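PDB 3PDU: 3-hydroxyisobutyrate dehydrogenase family protein, which probably reduces succinic semialdehyde to gamma-hydroxybutyrate with NADPH, as a member of the beta-hydroxyacid dehydrogenase family. Local coordinates for residues M94-S102 and K239-R250; M16-F25 and G148-K156. All blocks are in the same frame, centred on the assembly; numbering follows the deposited sequence.

Contact 1. Residues M94-S102 and K239-R250; sequences MSTVDDETS and KDLRLAVELGDR. With NAP (NADP nicotinamide-adenine-dinucleotide phosphate), chain I.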
loop_
_atom_site.group_PDB
_atom_site.type_symbol
_atom_site.label_atom_id
_atom_site.label_comp_id
_atom_site.label_asym_id
_atom_site.label_seq_id
_atom_site.Cartn_x
_atom_site.Cartn_y
_atom_site.Cartn_z
ATOM N N MET A 94 -18.124 6.752 -26.083
ATOM C CA MET A 94 -18.177 5.520 -25.306
ATOM C C MET A 94 -16.815 5.171 -24.711
ATOM O O MET A 94 -16.652 4.121 -24.081
ATOM C CB MET A 94 -18.720 4.384 -26.179
ATOM C CG MET A 94 -20.118 4.717 -26.717
ATOM S SD MET A 94 -20.926 3.375 -27.629
ATOM C CE MET A 94 -21.612 2.400 -26.300
ATOM N N SER A 95 -15.845 6.066 -24.911
ATOM C CA SER A 95 -14.504 5.925 -24.336
ATOM C C SER A 95 -14.559 5.956 -22.808
ATOM O O SER A 95 -15.379 6.675 -22.231
ATOM C CB SER A 95 -13.619 7.099 -24.789
ATOM O OG SER A 95 -13.656 7.299 -26.189
ATOM N N THR A 96 -13.669 5.219 -22.142
ATOM C CA THR A 96 -13.572 5.336 -20.686
ATOM C C THR A 96 -12.666 6.512 -20.335
ATOM O O THR A 96 -11.464 6.453 -20.566
ATOM C CB THR A 96 -13.059 4.041 -20.019
ATOM O OG1 THR A 96 -13.998 2.985 -20.259
ATOM C CG2 THR A 96 -12.902 4.228 -18.484
ATOM N N VAL A 97 -13.262 7.573 -19.795
ATOM C CA VAL A 97 -12.550 8.795 -19.444
ATOM C C VAL A 97 -13.057 9.274 -18.081
ATOM O O VAL A 97 -13.997 8.701 -17.519
ATOM C CB VAL A 97 -12.778 9.925 -20.504
ATOM C CG1 VAL A 97 -12.220 9.525 -21.895
ATOM C CG2 VAL A 97 -14.262 10.290 -20.603
ATOM N N ASP A 98 -12.447 10.323 -17.548
ATOM C CA ASP A 98 -12.935 10.918 -16.302
ATOM C C ASP A 98 -14.157 11.800 -16.561
ATOM O O ASP A 98 -14.403 12.218 -17.698
ATOM C CB ASP A 98 -11.839 11.770 -15.673
ATOM C CG ASP A 98 -11.397 12.893 -16.579
ATOM O OD1 ASP A 98 -10.687 12.625 -17.580
ATOM O OD2 ASP A 98 -11.758 14.050 -16.293
ATOM N N ASP A 99 -14.897 12.104 -15.494
ATOM C CA ASP A 99 -16.104 12.912 -15.579
ATOM C C ASP A 99 -15.825 14.365 -15.960
ATOM O O ASP A 99 -16.681 15.022 -16.535
ATOM C CB ASP A 99 -16.938 12.841 -14.283
ATOM C CG ASP A 99 -16.132 13.162 -13.028
ATOM O OD1 ASP A 99 -14.912 12.911 -12.996
ATOM O OD2 ASP A 99 -16.733 13.638 -12.044
ATOM N N GLU A 100 -14.635 14.874 -15.655
ATOM C CA GLU A 100 -14.324 16.248 -16.058
ATOM C C GLU A 100 -14.148 16.352 -17.576
ATOM O O GLU A 100 -14.575 17.327 -18.200
ATOM C CB GLU A 100 -13.113 16.796 -15.288
ATOM C CG GLU A 100 -13.369 16.830 -13.776
ATOM C CD GLU A 100 -12.426 17.751 -13.006
ATOM O OE1 GLU A 100 -11.199 17.683 -13.225
ATOM O OE2 GLU A 100 -12.921 18.525 -12.159
ATOM N N THR A 101 -13.541 15.331 -18.170
ATOM C CA THR A 101 -13.384 15.258 -19.624
ATOM C C THR A 101 -14.729 15.124 -20.348
ATOM O O THR A 101 -15.025 15.884 -21.280
ATOM C CB THR A 101 -12.432 14.093 -20.023
ATOM O OG1 THR A 101 -11.109 14.394 -19.572
ATOM C CG2 THR A 101 -12.401 13.876 -21.539
ATOM N N SER A 102 -15.550 14.165 -19.930
ATOM C CA SER A 102 -16.845 13.995 -20.574
ATOM C C SER A 102 -17.719 15.254 -20.431
ATOM O O SER A 102 -18.399 15.643 -21.377
ATOM C CB SER A 102 -17.566 12.726 -20.101
ATOM O OG SER A 102 -17.892 12.800 -18.729
ATOM N N LYS A 239 -4.644 3.004 -16.654
ATOM C CA LYS A 239 -5.331 4.281 -16.880
ATOM C C LYS A 239 -6.640 4.397 -16.066
ATOM O O LYS A 239 -6.916 5.444 -15.454
ATOM C CB LYS A 239 -5.598 4.469 -18.387
ATOM C CG LYS A 239 -6.342 5.761 -18.749
ATOM C CD LYS A 239 -7.836 5.537 -18.975
ATOM C CE LYS A 239 -8.104 4.484 -20.061
ATOM N NZ LYS A 239 -9.581 4.230 -20.201
ATOM N N ASP A 240 -7.453 3.339 -16.047
ATOM C CA ASP A 240 -8.721 3.406 -15.285
ATOM C C ASP A 240 -8.496 3.537 -13.780
ATOM O O ASP A 240 -9.214 4.281 -13.093
ATOM C CB ASP A 240 -9.616 2.196 -15.577
ATOM C CG ASP A 240 -10.163 2.197 -16.997
ATOM O OD1 ASP A 240 -9.998 3.212 -17.709
ATOM O OD2 ASP A 240 -10.768 1.179 -17.397
ATOM N N LEU A 241 -7.512 2.808 -13.252
ATOM C CA LEU A 241 -7.158 2.962 -11.839
ATOM C C LEU A 241 -6.618 4.373 -11.542
ATOM O O LEU A 241 -6.994 4.999 -10.542
ATOM C CB LEU A 241 -6.131 1.899 -11.425
ATOM C CG LEU A 241 -6.723 0.485 -11.253
ATOM C CD1 LEU A 241 -5.657 -0.617 -11.168
ATOM C CD2 LEU A 241 -7.617 0.429 -10.025
ATOM N N ARG A 242 -5.715 4.862 -12.388
ATOM C CA ARG A 242 -5.265 6.258 -12.290
ATOM C C ARG A 242 -6.465 7.196 -12.146
ATOM O O ARG A 242 -6.529 8.043 -11.238
ATOM C CB ARG A 242 -4.441 6.629 -13.542
ATOM C CG ARG A 242 -4.319 8.138 -13.846
ATOM C CD ARG A 242 -4.102 8.368 -15.354
ATOM N NE ARG A 242 -3.066 7.472 -15.871
ATOM C CZ ARG A 242 -2.885 7.181 -17.160
ATOM N NH1 ARG A 242 -3.671 7.719 -18.081
ATOM N NH2 ARG A 242 -1.921 6.337 -17.523
ATOM N N LEU A 243 -7.435 7.032 -13.033
ATOM C CA LEU A 243 -8.588 7.925 -13.050
ATOM C C LEU A 243 -9.455 7.765 -11.805
ATOM O O LEU A 243 -9.976 8.748 -11.297
ATOM C CB LEU A 243 -9.431 7.703 -14.313
ATOM C CG LEU A 243 -8.715 8.031 -15.634
ATOM C CD1 LEU A 243 -9.656 7.877 -16.833
ATOM C CD2 LEU A 243 -8.167 9.445 -15.565
ATOM N N ALA A 244 -9.613 6.531 -11.321
ATOM C CA ALA A 244 -10.360 6.284 -10.088
ATOM C C ALA A 244 -9.724 6.990 -8.884
ATOM O O ALA A 244 -10.420 7.583 -8.047
ATOM C CB ALA A 244 -10.474 4.771 -9.823
ATOM N N VAL A 245 -8.400 6.899 -8.793
ATOM C CA VAL A 245 -7.656 7.541 -7.717
ATOM C C VAL A 245 -7.768 9.067 -7.812
ATOM O O VAL A 245 -7.886 9.761 -6.790
ATOM C CB VAL A 245 -6.175 7.093 -7.716
ATOM C CG1 VAL A 245 -5.330 7.966 -6.769
ATOM C CG2 VAL A 245 -6.066 5.608 -7.313
ATOM N N GLU A 246 -7.732 9.600 -9.029
ATOM C CA GLU A 246 -7.890 11.048 -9.199
ATOM C C GLU A 246 -9.304 11.493 -8.822
ATOM O O GLU A 246 -9.496 12.564 -8.242
ATOM C CB GLU A 246 -7.484 11.479 -10.621
ATOM C CG GLU A 246 -5.970 11.281 -10.828
ATOM C CD GLU A 246 -5.482 11.464 -12.266
ATOM O OE1 GLU A 246 -6.280 11.862 -13.147
ATOM O OE2 GLU A 246 -4.279 11.212 -12.502
ATOM N N LEU A 247 -10.287 10.670 -9.156
ATOM C CA LEU A 247 -11.678 10.950 -8.786
ATOM C C LEU A 247 -11.827 10.942 -7.272
ATOM O O LEU A 247 -12.448 11.840 -6.688
ATOM C CB LEU A 247 -12.617 9.910 -9.418
ATOM C CG LEU A 247 -14.118 9.988 -9.097
ATOM C CD1 LEU A 247 -14.697 11.338 -9.485
ATOM C CD2 LEU A 247 -14.868 8.866 -9.803
ATOM N N GLY A 248 -11.247 9.932 -6.627
ATOM C CA GLY A 248 -11.229 9.875 -5.178
ATOM C C GLY A 248 -10.585 11.106 -4.548
ATOM O O GLY A 248 -11.065 11.629 -3.537
ATOM N N ASP A 249 -9.495 11.571 -5.148
ATOM C CA ASP A 249 -8.826 12.787 -4.692
ATOM C C ASP A 249 -9.816 13.969 -4.715
ATOM O O ASP A 249 -10.001 14.658 -3.707
ATOM C CB ASP A 249 -7.591 13.047 -5.586
ATOM C CG ASP A 249 -6.697 14.160 -5.068
ATOM O OD1 ASP A 249 -7.212 15.163 -4.550
ATOM O OD2 ASP A 249 -5.459 14.042 -5.202
ATOM N N ARG A 250 -10.476 14.180 -5.855
ATOM C CA ARG A 250 -11.450 15.274 -6.004
ATOM C C ARG A 250 -12.627 15.184 -5.032
ATOM O O ARG A 250 -13.121 16.202 -4.551
ATOM C CB ARG A 250 -12.004 15.335 -7.436
ATOM C CG ARG A 250 -10.969 15.720 -8.479
ATOM C CD ARG A 250 -11.596 16.074 -9.835
ATOM N NE ARG A 250 -12.270 14.947 -10.488
ATOM C CZ ARG A 250 -11.651 14.012 -11.206
ATOM N NH1 ARG A 250 -10.330 14.052 -11.361
ATOM N NH2 ARG A 250 -12.352 13.032 -11.775
HETATM P PA NAP I . -7.219 0.269 -28.119
HETATM O O1A NAP I . -5.918 0.618 -27.524
HETATM O O2A NAP I . -7.209 -0.994 -28.876
HETATM O O5B NAP I . -7.781 1.454 -29.027
HETATM C C5B NAP I . -7.660 2.817 -28.715
HETATM C C4B NAP I . -8.264 3.612 -29.872
HETATM O O4B NAP I . -8.068 4.999 -29.627
HETATM C C3B NAP I . -7.595 3.316 -31.221
HETATM O O3B NAP I . -8.573 3.483 -32.233
HETATM C C2B NAP I . -6.573 4.435 -31.344
HETATM O O2B NAP I . -6.235 4.830 -32.649
HETATM C C1B NAP I . -7.353 5.560 -30.697
HETATM N N9A NAP I . -6.494 6.649 -30.219
HETATM C C8A NAP I . -5.587 6.632 -29.194
HETATM N N7A NAP I . -5.043 7.876 -29.113
HETATM C C5A NAP I . -5.603 8.668 -30.049
HETATM C C6A NAP I . -5.424 10.002 -30.384
HETATM N N6A NAP I . -4.552 10.761 -29.709
HETATM N N1A NAP I . -6.158 10.526 -31.422
HETATM C C2A NAP I . -7.067 9.746 -32.112
HETATM N N3A NAP I . -7.240 8.422 -31.771
HETATM C C4A NAP I . -6.516 7.900 -30.756
HETATM O O3 NAP I . -8.246 0.257 -26.890
HETATM P PN NAP I . -9.666 -0.437 -26.646
HETATM O O1N NAP I . -9.440 -1.641 -25.827
HETATM O O2N NAP I . -10.413 -0.456 -27.930
HETATM O O5D NAP I . -10.269 0.696 -25.679
HETATM C C5D NAP I . -10.992 1.814 -26.144
HETATM C C4D NAP I . -11.701 2.400 -24.930
HETATM O O4D NAP I . -12.610 1.449 -24.410
HETATM C C3D NAP I . -10.713 2.680 -23.802
HETATM O O3D NAP I . -11.183 3.812 -23.087
HETATM C C2D NAP I . -10.819 1.467 -22.901
HETATM O O2D NAP I . -10.462 1.748 -21.555
HETATM C C1D NAP I . -12.309 1.189 -23.056
HETATM N N1N NAP I . -12.748 -0.176 -22.767
HETATM C C2N NAP I . -12.005 -1.256 -23.157
HETATM C C3N NAP I . -12.465 -2.550 -22.891
HETATM C C7N NAP I . -11.683 -3.765 -23.335
HETATM O O7N NAP I . -11.975 -4.986 -22.727
HETATM N N7N NAP I . -10.721 -3.690 -24.258
HETATM C C4N NAP I . -13.683 -2.719 -22.238
HETATM C C5N NAP I . -14.446 -1.612 -21.863
HETATM C C6N NAP I . -13.969 -0.338 -22.149
HETATM P P2B NAP I . -4.961 4.175 -33.387
HETATM O O1X NAP I . -4.516 5.215 -34.374
HETATM O O2X NAP I . -3.897 3.858 -32.359
HETATM O O3X NAP I . -5.374 2.905 -34.070
HETATM O O HOH W 1 -12.029 0.679 -19.581
HETATM O O HOH W 2 -15.148 14.931 -10.314
#
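Lys239 and Thr96 meet beside the nicotinamide ribose of the bound NADP. Lys239 NZ gives one hydrogen bond to Thr96 O at 2.9 Å and another to the ribose O2D at 3.0 Å, and it also forms a salt bridge with Asp240 OD1. Thr96 N reaches the neighbouring ribose hydroxyl, O3D, at 3.0 Å, so residues from both segments fix the sugar. A water joins Thr96 OG1, Asp240 OD2 and O2D. The lysine chain reaches the ribose by bending at chi2 and chi3 (-99° and -57°).

A second charged cluster closes the other end. Arg250 NH2 forms a salt bridge with Asp99 OD1 at 2.8 Å, the oxygen tilted from the guanidinium plane, while a water links Arg250 NE to Asp99 OD2. Glu100 stacks offset over one guanidinium face, toward its rim, with Leu247 CA over the other; the carboxylate, 11° from parallel, contributes charge rather than a directed bond. With an alanine in place of Arg250, Asp99 would probably keep Arg169 on OD2 but lose its OD1 partner, and Glu100 the flat group it covers.

Between the clusters the Leu243 CD1 methyl covers the Val97-Asp98 peptide, 3.8 Å from Asp98 N, an amide buried without a hydrogen-bond partner. Asp98 N-caps helix 99-111, its OD2 accepting from Thr101 N. Segment 94-102 follows strand 90-93 and leads into that helix, against helix 234-251, with helices 68-76 and 166-194 packing alongside.

Contact 2. Residues M16-F25 and G148-K156; sequences MAANLVRAGF and GPAFAALGK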
loop_
_atom_site.group_PDB
_atom_site.type_symbol
_atom_site.label_atom_id
_atom_site.label_comp_id
_atom_site.label_asym_id
_atom_site.label_seq_id
_atom_site.Cartn_x
_atom_site.Cartn_y
_atom_site.Cartn_z
ATOM N N MET A 16 -17.318 -3.287 -32.422
ATOM C CA MET A 16 -18.532 -2.501 -32.214
ATOM C C MET A 16 -18.994 -1.891 -33.529
ATOM O O MET A 16 -20.171 -1.995 -33.887
ATOM C CB MET A 16 -18.316 -1.399 -31.160
ATOM C CG MET A 16 -18.144 -1.950 -29.747
ATOM S SD MET A 16 -17.451 -0.716 -28.639
ATOM C CE MET A 16 -18.807 0.444 -28.404
ATOM N N ALA A 17 -18.069 -1.270 -34.258
ATOM C CA ALA A 17 -18.418 -0.709 -35.560
ATOM C C ALA A 17 -18.935 -1.809 -36.497
ATOM O O ALA A 17 -19.910 -1.607 -37.224
ATOM C CB ALA A 17 -17.219 0.026 -36.179
ATOM N N ALA A 18 -18.298 -2.976 -36.453
ATOM C CA ALA A 18 -18.691 -4.101 -37.304
ATOM C C ALA A 18 -20.109 -4.580 -36.980
ATOM O O ALA A 18 -20.869 -4.956 -37.878
ATOM C CB ALA A 18 -17.697 -5.251 -37.165
ATOM N N ASN A 19 -20.458 -4.586 -35.694
ATOM C CA ASN A 19 -21.817 -4.928 -35.293
ATOM C C ASN A 19 -22.876 -3.998 -35.897
ATOM O O ASN A 19 -23.955 -4.446 -36.271
ATOM C CB ASN A 19 -21.939 -4.956 -33.769
ATOM C CG ASN A 19 -21.415 -6.239 -33.180
ATOM O OD1 ASN A 19 -21.256 -7.228 -33.892
ATOM N ND2 ASN A 19 -21.147 -6.242 -31.876
ATOM N N LEU A 20 -22.569 -2.705 -35.989
ATOM C CA LEU A 20 -23.512 -1.757 -36.576
ATOM C C LEU A 20 -23.671 -2.024 -38.068
ATOM O O LEU A 20 -24.781 -2.016 -38.598
ATOM C CB LEU A 20 -23.049 -0.317 -36.346
ATOM C CG LEU A 20 -22.976 0.139 -34.881
ATOM C CD1 LEU A 20 -22.516 1.591 -34.777
ATOM C CD2 LEU A 20 -24.332 -0.033 -34.201
ATOM N N VAL A 21 -22.560 -2.265 -38.754
ATOM C CA VAL A 21 -22.631 -2.594 -40.181
ATOM C C VAL A 21 -23.439 -3.860 -40.404
ATOM O O VAL A 21 -24.332 -3.896 -41.255
ATOM C CB VAL A 21 -21.231 -2.744 -40.815
ATOM C CG1 VAL A 21 -21.356 -3.203 -42.282
ATOM C CG2 VAL A 21 -20.477 -1.424 -40.721
ATOM N N ARG A 22 -23.158 -4.894 -39.619
ATOM C CA ARG A 22 -23.865 -6.162 -39.796
ATOM C C ARG A 22 -25.351 -6.068 -39.441
ATOM O O ARG A 22 -26.169 -6.803 -40.000
ATOM C CB ARG A 22 -23.199 -7.291 -39.004
ATOM C CG ARG A 22 -21.817 -7.668 -39.512
ATOM C CD ARG A 22 -21.368 -8.993 -38.923
ATOM N NE ARG A 22 -19.916 -9.073 -38.809
ATOM C CZ ARG A 22 -19.241 -8.816 -37.693
ATOM N NH1 ARG A 22 -19.891 -8.467 -36.585
ATOM N NH2 ARG A 22 -17.916 -8.915 -37.688
ATOM N N ALA A 23 -25.696 -5.166 -38.524
ATOM C CA ALA A 23 -27.098 -4.938 -38.172
ATOM C C ALA A 23 -27.836 -4.202 -39.293
ATOM O O ALA A 23 -29.064 -4.147 -39.311
ATOM C CB ALA A 23 -27.202 -4.163 -36.865
ATOM N N GLY A 24 -27.083 -3.641 -40.235
ATOM C CA GLY A 24 -27.684 -3.011 -41.398
ATOM C C GLY A 24 -27.725 -1.493 -41.408
ATOM O O GLY A 24 -28.387 -0.895 -42.275
ATOM N N PHE A 25 -27.037 -0.857 -40.461
ATOM C CA PHE A 25 -26.931 0.604 -40.474
ATOM C C PHE A 25 -25.937 1.096 -41.538
ATOM O O PHE A 25 -25.025 0.371 -41.925
ATOM C CB PHE A 25 -26.533 1.148 -39.095
ATOM C CG PHE A 25 -27.508 0.790 -38.001
ATOM C CD1 PHE A 25 -28.765 1.369 -37.958
ATOM C CD2 PHE A 25 -27.164 -0.133 -37.019
ATOM C CE1 PHE A 25 -29.667 1.034 -36.948
ATOM C CE2 PHE A 25 -28.059 -0.474 -36.012
ATOM C CZ PHE A 25 -29.310 0.105 -35.978
ATOM N N GLY A 148 -31.309 3.983 -29.643
ATOM C CA GLY A 148 -31.787 2.694 -29.164
ATOM C C GLY A 148 -31.484 1.522 -30.083
ATOM O O GLY A 148 -30.965 0.489 -29.640
ATOM N N PRO A 149 -31.831 1.652 -31.370
ATOM C CA PRO A 149 -31.565 0.521 -32.268
ATOM C C PRO A 149 -30.070 0.196 -32.376
ATOM O O PRO A 149 -29.679 -0.979 -32.443
ATOM C CB PRO A 149 -32.153 0.996 -33.609
ATOM C CG PRO A 149 -33.284 1.910 -33.209
ATOM C CD PRO A 149 -32.746 2.641 -31.975
ATOM N N ALA A 150 -29.227 1.218 -32.376
ATOM C CA ALA A 150 -27.792 0.970 -32.401
ATOM C C ALA A 150 -27.296 0.327 -31.089
ATOM O O ALA A 150 -26.474 -0.599 -31.112
ATOM C CB ALA A 150 -27.019 2.268 -32.733
ATOM N N PHE A 151 -27.798 0.798 -29.949
ATOM C CA PHE A 151 -27.405 0.231 -28.662
ATOM C C PHE A 151 -27.816 -1.246 -28.570
ATOM O O PHE A 151 -27.135 -2.046 -27.927
ATOM C CB PHE A 151 -28.008 1.028 -27.492
ATOM C CG PHE A 151 -27.275 2.322 -27.178
ATOM C CD1 PHE A 151 -25.984 2.538 -27.624
ATOM C CD2 PHE A 151 -27.873 3.298 -26.402
ATOM C CE1 PHE A 151 -25.305 3.727 -27.314
ATOM C CE2 PHE A 151 -27.201 4.489 -26.089
ATOM C CZ PHE A 151 -25.917 4.697 -26.542
ATOM N N ALA A 152 -28.922 -1.608 -29.215
ATOM C CA ALA A 152 -29.351 -3.005 -29.232
ATOM C C ALA A 152 -28.394 -3.907 -30.030
ATOM O O ALA A 152 -28.262 -5.092 -29.742
ATOM C CB ALA A 152 -30.783 -3.130 -29.753
ATOM N N ALA A 153 -27.728 -3.341 -31.032
ATOM C CA ALA A 153 -26.708 -4.074 -31.779
ATOM C C ALA A 153 -25.404 -4.178 -30.987
ATOM O O ALA A 153 -24.579 -5.064 -31.232
ATOM C CB ALA A 153 -26.446 -3.396 -33.123
ATOM N N LEU A 154 -25.211 -3.273 -30.037
ATOM C CA LEU A 154 -23.938 -3.219 -29.315
ATOM C C LEU A 154 -23.945 -3.909 -27.960
ATOM O O LEU A 154 -22.920 -4.449 -27.527
ATOM C CB LEU A 154 -23.511 -1.767 -29.117
ATOM C CG LEU A 154 -23.229 -0.933 -30.370
ATOM C CD1 LEU A 154 -22.862 0.478 -29.944
ATOM C CD2 LEU A 154 -22.111 -1.540 -31.202
ATOM N N GLY A 155 -25.085 -3.885 -27.280
ATOM C CA GLY A 155 -25.123 -4.294 -25.888
ATOM C C GLY A 155 -26.313 -5.151 -25.535
ATOM O O GLY A 155 -27.264 -5.244 -26.311
ATOM N N LYS A 156 -26.259 -5.782 -24.364
ATOM C CA LYS A 156 -27.390 -6.572 -23.857
ATOM C C LYS A 156 -28.161 -5.788 -22.804
ATOM O O LYS A 156 -29.260 -6.172 -22.408
ATOM C CB LYS A 156 -26.886 -7.859 -23.210
ATOM C CG LYS A 156 -26.047 -7.600 -21.951
ATOM C CD LYS A 156 -25.541 -8.909 -21.367
ATOM C CE LYS A 156 -24.807 -8.694 -20.055
ATOM N NZ LYS A 156 -24.285 -9.978 -19.529
HETATM O O HOH W 3 -20.677 -4.397 -29.534
#
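Leu20 and Leu154 pack against each other where two helices of the Rossmann-type dinucleotide-binding domain cross. Helix 13-23, which follows strand 4-7 and the probable GxGxxG turn, meets the short helix 148-154 with axes 9.0 Å apart at closest approach and 117° between their directions. The small side chains of Ala150 and Ala153 leave a shallow hollow on the second helix, and Leu20 CD2 fills it, 3.8 Å from Ala150 CB and also in contact with Ala153 CB. Leu154 returns the fit. Its CD2 enters the groove beside Met16 and Leu20, lying 3.8 Å from Met16 CB, 4.0 Å from Leu20 CD2 and, as a van der Waals approach, 3.3 Å from Met16 O. Chi1 of -63° and chi2 of 178° send CD1 out anti to CA and leave CD2 turned to the side, against the first helix.

Near the end of helix 13-23, Ala23 CB abuts Ala153 CB at 3.9 Å. There the helix closes in a Schellman motif at Gly24, whose positive phi turns the chain so that Phe25 comes back over the start of helix 148-154. The Phe25 ring presents CZ to Pro149, crossing it at about a right angle, with Pro149 CB 3.8 Å away; Ala153 CB lies at the ring edge. Tyr4 meets the same ring edge-to-face, linking Phe25 to strand 4-7. No hydrogen bond runs directly between the segments, but one water accepts from Asn19 ND2 and donates to Leu154 O, each at 3.0 Å.

In the fold
Contact 1 and contact 2 have centres about 27 Å apart and lie on opposite sides of the chain's centre, yet they touch through Met94. This residue, at the start of 94-102, places its SD 3.7 Å from Met16 CE and 4.2 Å from Leu154 CD1, while its CE packs 4.1 Å from Phe151 CE1. Met94, two residues before Thr96, thus rests on side chains from both helices of contact 2. Contact 1 holds the ribose itself and joins the dinucleotide-binding domain to the helical part of the chain; contact 2 stays within the former, with the Met16 side chain about 7 Å from NADP at the nearest atoms. Along the sequence their segments alternate.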